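Local coordinates for protein Rho guanine nucleotide exchange factor 3 (Mus musculus, PDB 2Z0Q) that acts as a guanine nucleotide exchange factor for the small GTPases RhoA and RhoB, here as its DH-PH domain fragment, at residues A[18-23]-A[168-173]; A[271-276]-A[320-325]; A[280-285]-A[312-317]. All coordinates share one frame; numbering follows the deposited sequence.

Interaction 1: A[18-23]-A[168-173]; sequences IKRQEA and REILRH
Lys19 lies across the imidazole of His173, its CB 3.5 Å from the ring centroid and only 6° off the ring normal, a CH-pi contact over the middle of the face. Because the lysine chain runs extended beyond CG, its CD reaches His173 CE1 at 3.6 Å and the ammonium end passes on. The ring is fixed from two further directions: Arg172 CG lies against the opposite face, toward the rim, and His173 NE2 donates to Glu169 OE2 at 2.8 Å, with the acceptor in the ring plane. That same oxygen accepts from a water that also donates to Lys19 O, while Glu169 OE1 forms a salt bridge with Arg172 NH1. Deeper in, Ala23 CB meets Ile170 CG1 at 3.6 Å, and Arg20, with CG anti to the backbone N (chi1 -167°), lays CD against His173 O at 3.5 Å. Its guanidinium is held by Glu17 and by the carbonyl of Glu92, whereas Leu184 backs Ile170 from helix 180-213. With axes 8.3 Å apart and directions 161° apart, the segments form a close antiparallel helix pair of the all-helical DH domain, joining the first turns of helix 15-51 to the end of helix 155-172.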
loop_
_atom_site.group_PDB
_atom_site.type_symbol
_atom_site.label_atom_id
_atom_site.label_comp_id
_atom_site.label_asym_id
_atom_site.label_seq_id
_atom_site.Cartn_x
_atom_site.Cartn_y
_atom_site.Cartn_z
ATOM N N ILE A 18 -20.392 -13.567 -26.203
ATOM C CA ILE A 18 -21.081 -12.692 -25.252
ATOM C C ILE A 18 -20.138 -12.441 -24.066
ATOM O O ILE A 18 -20.035 -11.313 -23.583
ATOM C CB ILE A 18 -22.413 -13.336 -24.796
ATOM C CG1 ILE A 18 -23.338 -13.445 -26.042
ATOM C CG2 ILE A 18 -23.087 -12.433 -23.746
ATOM C CD1 ILE A 18 -24.653 -14.262 -25.771
ATOM N N LYS A 19 -19.419 -13.469 -23.631
ATOM C CA LYS A 19 -18.450 -13.292 -22.542
ATOM C C LYS A 19 -17.302 -12.341 -22.952
ATOM O O LYS A 19 -16.800 -11.572 -22.121
ATOM C CB LYS A 19 -17.875 -14.645 -22.089
ATOM C CG LYS A 19 -18.915 -15.534 -21.410
ATOM C CD LYS A 19 -18.296 -16.887 -21.072
ATOM C CE LYS A 19 -19.355 -17.843 -20.564
ATOM N NZ LYS A 19 -18.763 -19.207 -20.267
ATOM N N ARG A 20 -16.913 -12.383 -24.217
ATOM C CA ARG A 20 -15.863 -11.489 -24.701
ATOM C C ARG A 20 -16.387 -10.046 -24.654
ATOM O O ARG A 20 -15.707 -9.151 -24.217
ATOM C CB ARG A 20 -15.516 -11.809 -26.142
ATOM C CG ARG A 20 -14.212 -11.120 -26.583
ATOM C CD ARG A 20 -13.832 -11.474 -28.039
ATOM N NE ARG A 20 -14.732 -10.901 -29.059
ATOM C CZ ARG A 20 -14.490 -9.794 -29.761
ATOM N NH1 ARG A 20 -13.384 -9.085 -29.587
ATOM N NH2 ARG A 20 -15.364 -9.397 -30.673
ATOM N N GLN A 21 -17.631 -9.846 -25.092
ATOM C CA GLN A 21 -18.191 -8.483 -25.054
ATOM C C GLN A 21 -18.331 -8.012 -23.616
ATOM O O GLN A 21 -18.113 -6.840 -23.335
ATOM C CB GLN A 21 -19.531 -8.387 -25.819
ATOM C CG GLN A 21 -19.407 -8.634 -27.328
ATOM C CD GLN A 21 -18.511 -7.599 -27.999
ATOM O OE1 GLN A 21 -18.596 -6.416 -27.716
ATOM N NE2 GLN A 21 -17.647 -8.055 -28.887
ATOM N N GLU A 22 -18.717 -8.909 -22.701
ATOM C CA GLU A 22 -18.790 -8.539 -21.308
ATOM C C GLU A 22 -17.397 -8.096 -20.802
ATOM O O GLU A 22 -17.249 -7.058 -20.145
ATOM C CB GLU A 22 -19.275 -9.727 -20.458
ATOM C CG GLU A 22 -20.771 -9.954 -20.640
ATOM C CD GLU A 22 -21.331 -10.927 -19.598
ATOM O OE1 GLU A 22 -20.543 -11.698 -19.019
ATOM O OE2 GLU A 22 -22.563 -10.901 -19.357
ATOM N N ALA A 23 -16.378 -8.886 -21.133
ATOM C CA ALA A 23 -15.043 -8.572 -20.649
ATOM C C ALA A 23 -14.551 -7.205 -21.158
ATOM O O ALA A 23 -13.890 -6.473 -20.429
ATOM C CB ALA A 23 -14.044 -9.726 -21.061
ATOM N N ARG A 168 -6.644 -10.678 -19.624
ATOM C CA ARG A 168 -6.700 -12.104 -19.901
ATOM C C ARG A 168 -8.169 -12.609 -19.968
ATOM O O ARG A 168 -8.475 -13.574 -20.661
ATOM C CB ARG A 168 -5.867 -12.909 -18.852
ATOM C CG ARG A 168 -5.621 -14.316 -19.332
ATOM C CD ARG A 168 -4.705 -15.106 -18.387
ATOM N NE ARG A 168 -3.402 -14.480 -18.208
ATOM C CZ ARG A 168 -3.001 -13.823 -17.113
ATOM N NH1 ARG A 168 -3.790 -13.666 -16.047
ATOM N NH2 ARG A 168 -1.763 -13.338 -17.068
ATOM N N GLU A 169 -9.061 -11.953 -19.228
ATOM C CA GLU A 169 -10.495 -12.309 -19.253
ATOM C C GLU A 169 -10.999 -12.028 -20.690
ATOM O O GLU A 169 -11.800 -12.795 -21.218
ATOM C CB GLU A 169 -11.253 -11.505 -18.204
ATOM C CG GLU A 169 -12.805 -11.756 -18.204
ATOM C CD GLU A 169 -13.141 -13.226 -17.949
ATOM O OE1 GLU A 169 -12.333 -13.901 -17.266
ATOM O OE2 GLU A 169 -14.218 -13.701 -18.388
ATOM N N ILE A 170 -10.532 -10.948 -21.337
ATOM C CA ILE A 170 -10.920 -10.717 -22.733
ATOM C C ILE A 170 -10.283 -11.787 -23.651
ATOM O O ILE A 170 -10.938 -12.394 -24.507
ATOM C CB ILE A 170 -10.470 -9.330 -23.243
ATOM C CG1 ILE A 170 -10.974 -8.229 -22.295
ATOM C CG2 ILE A 170 -10.982 -9.130 -24.664
ATOM C CD1 ILE A 170 -10.387 -6.821 -22.598
ATOM N N LEU A 171 -8.984 -12.021 -23.434
ATOM C CA LEU A 171 -8.246 -12.975 -24.260
ATOM C C LEU A 171 -8.855 -14.381 -24.273
ATOM O O LEU A 171 -8.948 -15.031 -25.321
ATOM C CB LEU A 171 -6.788 -13.069 -23.727
ATOM C CG LEU A 171 -5.950 -14.144 -24.445
ATOM C CD1 LEU A 171 -5.829 -13.873 -25.938
ATOM C CD2 LEU A 171 -4.576 -14.148 -23.799
ATOM N N ARG A 172 -9.263 -14.871 -23.101
ATOM C CA ARG A 172 -9.764 -16.245 -23.078
ATOM C C ARG A 172 -11.066 -16.449 -23.831
ATOM O O ARG A 172 -11.403 -17.565 -24.178
ATOM C CB ARG A 172 -9.856 -16.802 -21.636
ATOM C CG ARG A 172 -10.897 -16.175 -20.707
ATOM C CD ARG A 172 -11.018 -17.038 -19.396
ATOM N NE ARG A 172 -9.694 -17.228 -18.791
ATOM C CZ ARG A 172 -9.114 -16.367 -17.954
ATOM N NH1 ARG A 172 -9.739 -15.254 -17.584
ATOM N NH2 ARG A 172 -7.860 -16.595 -17.526
ATOM N N HIS A 173 -11.782 -15.374 -24.123
ATOM C CA HIS A 173 -13.019 -15.509 -24.907
ATOM C C HIS A 173 -12.803 -14.974 -26.333
ATOM O O HIS A 173 -13.749 -14.810 -27.114
ATOM C CB HIS A 173 -14.152 -14.765 -24.225
ATOM C CG HIS A 173 -14.372 -15.199 -22.815
ATOM N ND1 HIS A 173 -14.665 -16.503 -22.485
ATOM C CD2 HIS A 173 -14.287 -14.517 -21.647
ATOM C CE1 HIS A 173 -14.747 -16.605 -21.171
ATOM N NE2 HIS A 173 -14.522 -15.417 -20.638
HETATM O O HOH W 1 -16.286 -12.268 -19.418
#

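Interaction 2: A[271-276]-A[320-325]. With SO4 (sulfate ion), chain D; SO4 (sulfate ion), chain C.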
loop_
_atom_site.group_PDB
_atom_site.type_symbol
_atom_site.label_atom_id
_atom_site.label_comp_id
_atom_site.label_asym_id
_atom_site.label_seq_id
_atom_site.Cartn_x
_atom_site.Cartn_y
_atom_site.Cartn_z
ATOM N N LEU A 271 14.256 5.486 17.739
ATOM C CA LEU A 271 14.324 4.117 18.278
ATOM C C LEU A 271 13.926 4.123 19.756
ATOM O O LEU A 271 14.404 4.960 20.532
ATOM C CB LEU A 271 15.702 3.492 18.086
ATOM C CG LEU A 271 15.792 2.666 16.783
ATOM C CD1 LEU A 271 15.794 3.611 15.581
ATOM C CD2 LEU A 271 17.020 1.776 16.798
ATOM N N TYR A 272 13.050 3.182 20.126
ATOM C CA TYR A 272 12.539 3.063 21.511
ATOM C C TYR A 272 13.442 2.184 22.401
ATOM O O TYR A 272 13.517 2.380 23.627
ATOM C CB TYR A 272 11.119 2.500 21.423
ATOM C CG TYR A 272 10.338 2.406 22.710
ATOM C CD1 TYR A 272 10.002 3.557 23.418
ATOM C CD2 TYR A 272 9.829 1.169 23.152
ATOM C CE1 TYR A 272 9.171 3.502 24.538
ATOM C CE2 TYR A 272 8.974 1.095 24.287
ATOM C CZ TYR A 272 8.655 2.271 24.961
ATOM O OH TYR A 272 7.790 2.268 26.011
ATOM N N ARG A 273 14.108 1.219 21.784
ATOM C CA ARG A 273 15.038 0.308 22.448
ATOM C C ARG A 273 16.031 -0.077 21.385
ATOM O O ARG A 273 15.900 0.319 20.211
ATOM C CB ARG A 273 14.332 -0.962 22.946
ATOM C CG ARG A 273 13.248 -0.694 23.952
ATOM C CD ARG A 273 13.820 -0.423 25.351
ATOM N NE ARG A 273 12.767 -0.481 26.374
ATOM C CZ ARG A 273 11.948 0.519 26.676
ATOM N NH1 ARG A 273 12.037 1.687 26.039
ATOM N NH2 ARG A 273 11.053 0.364 27.652
ATOM N N GLN A 274 17.005 -0.874 21.774
ATOM C CA GLN A 274 17.986 -1.350 20.812
ATOM C C GLN A 274 17.292 -2.345 19.891
ATOM O O GLN A 274 16.326 -3.008 20.271
ATOM C CB GLN A 274 19.139 -1.997 21.542
ATOM C CG GLN A 274 19.729 -0.997 22.531
ATOM C CD GLN A 274 20.879 -1.570 23.303
ATOM O OE1 GLN A 274 20.968 -2.776 23.482
ATOM N NE2 GLN A 274 21.767 -0.699 23.786
ATOM N N PRO A 275 17.752 -2.431 18.644
ATOM C CA PRO A 275 17.128 -3.360 17.693
ATOM C C PRO A 275 17.233 -4.817 18.156
ATOM O O PRO A 275 18.207 -5.187 18.814
ATOM C CB PRO A 275 17.939 -3.136 16.404
ATOM C CG PRO A 275 18.486 -1.761 16.550
ATOM C CD PRO A 275 18.840 -1.661 18.016
ATOM N N ILE A 276 16.240 -5.632 17.793
ATOM C CA ILE A 276 16.228 -7.050 18.117
ATOM C C ILE A 276 16.484 -7.913 16.862
ATOM O O ILE A 276 15.653 -7.972 15.957
ATOM C CB ILE A 276 14.856 -7.469 18.742
ATOM C CG1 ILE A 276 14.647 -6.699 20.062
ATOM C CG2 ILE A 276 14.792 -8.999 18.939
ATOM C CD1 ILE A 276 13.236 -6.850 20.579
ATOM N N GLN A 320 20.556 -5.674 29.114
ATOM C CA GLN A 320 19.741 -4.942 28.166
ATOM C C GLN A 320 18.591 -5.817 27.604
ATOM O O GLN A 320 18.027 -5.487 26.577
ATOM C CB GLN A 320 20.623 -4.437 27.013
ATOM C CG GLN A 320 21.750 -3.461 27.398
ATOM C CD GLN A 320 21.238 -2.062 27.779
ATOM O OE1 GLN A 320 20.769 -1.835 28.909
ATOM N NE2 GLN A 320 21.316 -1.124 26.831
ATOM N N SER A 321 18.251 -6.913 28.270
ATOM C CA SER A 321 17.142 -7.769 27.778
ATOM C C SER A 321 15.878 -6.930 27.673
ATOM O O SER A 321 15.721 -5.958 28.400
ATOM C CB SER A 321 16.893 -8.930 28.725
ATOM O OG SER A 321 17.974 -9.807 28.726
ATOM N N GLN A 322 14.984 -7.326 26.777
ATOM C CA GLN A 322 13.772 -6.555 26.540
ATOM C C GLN A 322 12.576 -7.470 26.424
ATOM O O GLN A 322 12.707 -8.637 26.066
ATOM C CB GLN A 322 13.832 -5.834 25.177
ATOM C CG GLN A 322 14.851 -4.771 24.953
ATOM C CD GLN A 322 14.857 -4.336 23.487
ATOM O OE1 GLN A 322 13.796 -4.142 22.893
ATOM N NE2 GLN A 322 16.049 -4.193 22.904
ATOM N N THR A 323 11.416 -6.907 26.719
ATOM C CA THR A 323 10.190 -7.629 26.466
ATOM C C THR A 323 9.136 -6.576 26.093
ATOM O O THR A 323 9.059 -5.534 26.717
ATOM C CB THR A 323 9.733 -8.511 27.657
ATOM O OG1 THR A 323 8.656 -9.358 27.204
ATOM C CG2 THR A 323 9.298 -7.684 28.887
ATOM N N HIS A 324 8.326 -6.872 25.075
ATOM C CA HIS A 324 7.287 -5.939 24.630
ATOM C C HIS A 324 5.972 -6.676 24.388
ATOM O O HIS A 324 5.972 -7.719 23.737
ATOM C CB HIS A 324 7.711 -5.320 23.304
ATOM C CG HIS A 324 9.009 -4.597 23.376
ATOM N ND1 HIS A 324 9.116 -3.308 23.850
ATOM C CD2 HIS A 324 10.267 -5.004 23.090
ATOM C CE1 HIS A 324 10.392 -2.953 23.851
ATOM N NE2 HIS A 324 11.110 -3.967 23.395
ATOM N N SER A 325 4.878 -6.154 24.933
ATOM C CA SER A 325 3.529 -6.714 24.712
ATOM C C SER A 325 2.934 -5.669 23.774
ATOM O O SER A 325 2.745 -4.540 24.182
ATOM C CB SER A 325 2.761 -6.779 26.037
ATOM O OG SER A 325 3.353 -7.788 26.829
HETATM S S SO4 D . 12.207 -3.294 28.253
HETATM O O1 SO4 D . 13.529 -2.919 28.874
HETATM O O2 SO4 D . 11.196 -2.275 28.674
HETATM O O3 SO4 D . 12.331 -3.224 26.777
HETATM O O4 SO4 D . 11.776 -4.662 28.657
HETATM S S SO4 C . 9.308 3.610 28.593
HETATM O O1 SO4 C . 9.447 4.429 29.845
HETATM O O2 SO4 C . 8.147 4.137 27.780
HETATM O O3 SO4 C . 10.567 3.723 27.782
HETATM O O4 SO4 C . 9.104 2.176 28.998
HETATM O O HOH W 2 18.625 -4.540 24.193
#
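An anion-binding site on the PH domain forms where the loop 271-276 meets strand 322-325, Arg273 lying between two sulfate ions and against Gln322 and His324. Arg273 NE donates to O3 of the chain D sulfate at 2.8 Å and NH2 to O2 of the same ion, while NH2 and NH1 also reach O4 and O3 of the chain C sulfate; both sulfur atoms lie in the guanidinium plane, at its edge. Tyr272 OH adds a 2.6 Å bond to the chain C ion's O2, and Thr323 N binds O4 of the other ion. Arg273 NH1 donates to Tyr272 O at 2.9 Å and lies over the centre of the Tyr272 ring, which fixes the guanidinium's rotation. Arg273 CG meets His324 CE1 at 3.6 Å, and a bend at chi2 (-78°) carries the guanidinium on to the sulfates, alongside the strand. A methionine in place of Arg273 would probably leave both sulfates without their bridging cation and the Tyr272 carbonyl without its side-chain donor. Beside it, the buried amide of Gln322 is gripped at both ends: NE2 donates to Gln274 O at 2.9 Å, nearly straight at 167°, and OE1 accepts from His324 NE2 at 2.7 Å, on a lone pair in the carbonyl plane. A water links that NE2 with Gln274 OE1 and Gln320 O. The sulfates probably come from the crystallisation liquor; with Arg242, whose NH2 is hydrogen-bonded to Tyr272 OH, as second arginine, the site resembles the phosphate-binding surface of some PH domains, though such binding is unproven here.

Interaction 3: A[280-285]-A[312-317]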
loop_
_atom_site.group_PDB
_atom_site.type_symbol
_atom_site.label_atom_id
_atom_site.label_comp_id
_atom_site.label_asym_id
_atom_site.label_seq_id
_atom_site.Cartn_x
_atom_site.Cartn_y
_atom_site.Cartn_z
ATOM N N ASP A 280 17.329 -13.851 17.285
ATOM C CA ASP A 280 17.181 -13.855 18.749
ATOM C C ASP A 280 15.805 -13.359 19.206
ATOM O O ASP A 280 15.613 -13.050 20.379
ATOM C CB ASP A 280 18.227 -12.953 19.398
ATOM C CG ASP A 280 19.648 -13.278 18.959
ATOM O OD1 ASP A 280 20.025 -14.466 18.991
ATOM O OD2 ASP A 280 20.378 -12.324 18.598
ATOM N N LEU A 281 14.852 -13.257 18.297
ATOM C CA LEU A 281 13.539 -12.721 18.667
ATOM C C LEU A 281 12.593 -13.856 19.084
ATOM O O LEU A 281 12.276 -14.731 18.283
ATOM C CB LEU A 281 12.976 -11.938 17.470
ATOM C CG LEU A 281 11.679 -11.116 17.547
ATOM C CD1 LEU A 281 11.414 -10.416 16.205
ATOM C CD2 LEU A 281 10.519 -12.063 17.872
ATOM N N THR A 282 12.142 -13.837 20.334
ATOM C CA THR A 282 11.207 -14.862 20.814
ATOM C C THR A 282 9.791 -14.246 20.689
ATOM O O THR A 282 9.516 -13.186 21.252
ATOM C CB THR A 282 11.488 -15.206 22.286
ATOM O OG1 THR A 282 12.809 -15.774 22.413
ATOM C CG2 THR A 282 10.447 -16.207 22.796
ATOM N N LEU A 283 8.927 -14.914 19.934
ATOM C CA LEU A 283 7.574 -14.446 19.665
ATOM C C LEU A 283 6.598 -15.328 20.409
ATOM O O LEU A 283 6.657 -16.554 20.281
ATOM C CB LEU A 283 7.275 -14.552 18.151
ATOM C CG LEU A 283 5.829 -14.285 17.742
ATOM C CD1 LEU A 283 5.457 -12.798 17.979
ATOM C CD2 LEU A 283 5.678 -14.604 16.248
ATOM N N GLU A 284 5.723 -14.728 21.194
ATOM C CA GLU A 284 4.718 -15.497 21.943
ATOM C C GLU A 284 3.344 -14.899 21.711
ATOM O O GLU A 284 3.154 -13.701 21.819
ATOM C CB GLU A 284 5.071 -15.495 23.443
ATOM C CG GLU A 284 6.356 -16.295 23.677
ATOM C CD GLU A 284 6.957 -16.134 25.072
ATOM O OE1 GLU A 284 6.809 -15.056 25.662
ATOM O OE2 GLU A 284 7.630 -17.102 25.544
ATOM N N ASP A 285 2.380 -15.733 21.377
ATOM C CA ASP A 285 1.033 -15.235 21.138
ATOM C C ASP A 285 0.377 -15.043 22.482
ATOM O O ASP A 285 0.586 -15.866 23.383
ATOM C CB ASP A 285 0.255 -16.293 20.345
ATOM C CG ASP A 285 -1.078 -15.801 19.844
ATOM O OD1 ASP A 285 -1.530 -14.725 20.261
ATOM O OD2 ASP A 285 -1.672 -16.524 19.010
ATOM N N ARG A 312 3.563 -10.985 22.203
ATOM C CA ARG A 312 4.764 -10.604 22.924
ATOM C C ARG A 312 6.032 -10.884 22.136
ATOM O O ARG A 312 6.186 -11.908 21.502
ATOM C CB ARG A 312 4.831 -11.373 24.264
ATOM C CG ARG A 312 5.968 -10.901 25.220
ATOM C CD ARG A 312 6.048 -11.711 26.538
ATOM N NE ARG A 312 4.801 -12.229 27.137
ATOM C CZ ARG A 312 4.007 -11.570 27.976
ATOM N NH1 ARG A 312 4.247 -10.325 28.344
ATOM N NH2 ARG A 312 3.023 -12.200 28.549
ATOM N N VAL A 313 6.941 -9.934 22.178
ATOM C CA VAL A 313 8.225 -10.109 21.564
ATOM C C VAL A 313 9.254 -9.881 22.665
ATOM O O VAL A 313 9.185 -8.887 23.372
ATOM C CB VAL A 313 8.484 -9.088 20.445
ATOM C CG1 VAL A 313 9.880 -9.199 20.029
ATOM C CG2 VAL A 313 7.551 -9.353 19.221
ATOM N N SER A 314 10.204 -10.806 22.817
ATOM C CA SER A 314 11.224 -10.624 23.848
ATOM C C SER A 314 12.616 -10.960 23.288
ATOM O O SER A 314 12.777 -11.676 22.282
ATOM C CB SER A 314 10.865 -11.461 25.091
ATOM O OG SER A 314 11.089 -12.826 24.870
ATOM N N PHE A 315 13.612 -10.403 23.937
ATOM C CA PHE A 315 14.987 -10.515 23.515
ATOM C C PHE A 315 15.882 -10.635 24.742
ATOM O O PHE A 315 15.905 -9.766 25.632
ATOM C CB PHE A 315 15.297 -9.249 22.708
ATOM C CG PHE A 315 16.732 -9.084 22.323
ATOM C CD1 PHE A 315 17.450 -10.148 21.812
ATOM C CD2 PHE A 315 17.325 -7.812 22.360
ATOM C CE1 PHE A 315 18.760 -9.961 21.323
ATOM C CE2 PHE A 315 18.627 -7.615 21.872
ATOM C CZ PHE A 315 19.341 -8.703 21.351
ATOM N N LYS A 316 16.634 -11.724 24.775
ATOM C CA LYS A 316 17.543 -11.981 25.877
ATOM C C LYS A 316 18.867 -11.329 25.497
ATOM O O LYS A 316 19.466 -11.696 24.496
ATOM C CB LYS A 316 17.676 -13.505 26.067
ATOM C CG LYS A 316 18.398 -13.826 27.309
ATOM C CD LYS A 316 18.557 -15.305 27.585
ATOM C CE LYS A 316 19.424 -15.412 28.837
ATOM N NZ LYS A 316 19.893 -16.772 28.963
ATOM N N ASN A 317 19.327 -10.376 26.312
ATOM C CA ASN A 317 20.550 -9.622 25.994
ATOM C C ASN A 317 21.153 -9.096 27.292
ATOM O O ASN A 317 21.446 -7.910 27.418
ATOM C CB ASN A 317 20.165 -8.445 25.057
ATOM C CG ASN A 317 21.352 -7.827 24.337
ATOM O OD1 ASN A 317 22.313 -8.509 24.017
ATOM N ND2 ASN A 317 21.266 -6.517 24.048
HETATM O O HOH W 3 16.573 -13.781 22.782
HETATM O O HOH W 4 8.285 -13.238 23.941
HETATM O O HOH W 5 4.391 -14.941 26.997
#
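Leu281 and Val313 pack together beside an antiparallel strand pair, Leu281 CG lying 3.6 Å from Val313 CG1. Both groups reach this position with the touching branch anti to the backbone N (chi1 -174° for the leucine, 171° for the valine), and Leu281 CD2 packs on the same methyl. Leu283, on one face of the pair with Val313 at a non-hydrogen-bonded site, adds a looser CD1 contact. The other face, with Thr282, Glu284, Arg312 and Ser314, is polar. Glu284 OE1 approaches Arg312 from the edge of the guanidinium, but its carboxylate stands nearly perpendicular to that group, and the ion pair to NE is long at 3.8 Å. A water bridges the pair, donating to Glu284 OE1 and accepting from Arg312 NE at 2.7 Å, in the guanidinium plane. On this face too, Ser314 OG, placed between its backbone N and carbonyl carbon (chi1 74°), faces Thr282 CB at 3.5 Å. Toward the start of segment 280-285, Asp280 CB touches the edge of the Phe315 ring at CE1, 3.6 Å away, while Asn317 CB lies over one ring face. Four backbone bonds set the register: Thr282 and Ser314 exchange a pair, as do Glu284 and Arg312 (Arg312 N to Glu284 O 2.8 Å). Leu281 and Leu283 meet helix 331-345, and an antiparallel sheet capped by a C-terminal helix is the hallmark of the PH fold.

In the fold
Interaction 1 belongs to the helical DH domain, whereas interactions 2 and 3 lie in the PH domain, on the far side of the chain's centre; centre to centre, interaction 1 is about 54 Å from interaction 2 and about 51 Å from interaction 3. Along the chain interaction 1 closes first, and interaction 3 is then nested within the loop closed by interaction 2. Those two are neighbours, centres about 9 Å apart, because strands 310-315 and 322-327 are adjacent and antiparallel in one sheet, with a probable hydrogen bond from His324 N to Val313 O (2.8 Å). The DH and PH contacts thus sit toward opposite ends of an elongated molecule, the DH part being the family's exchange module.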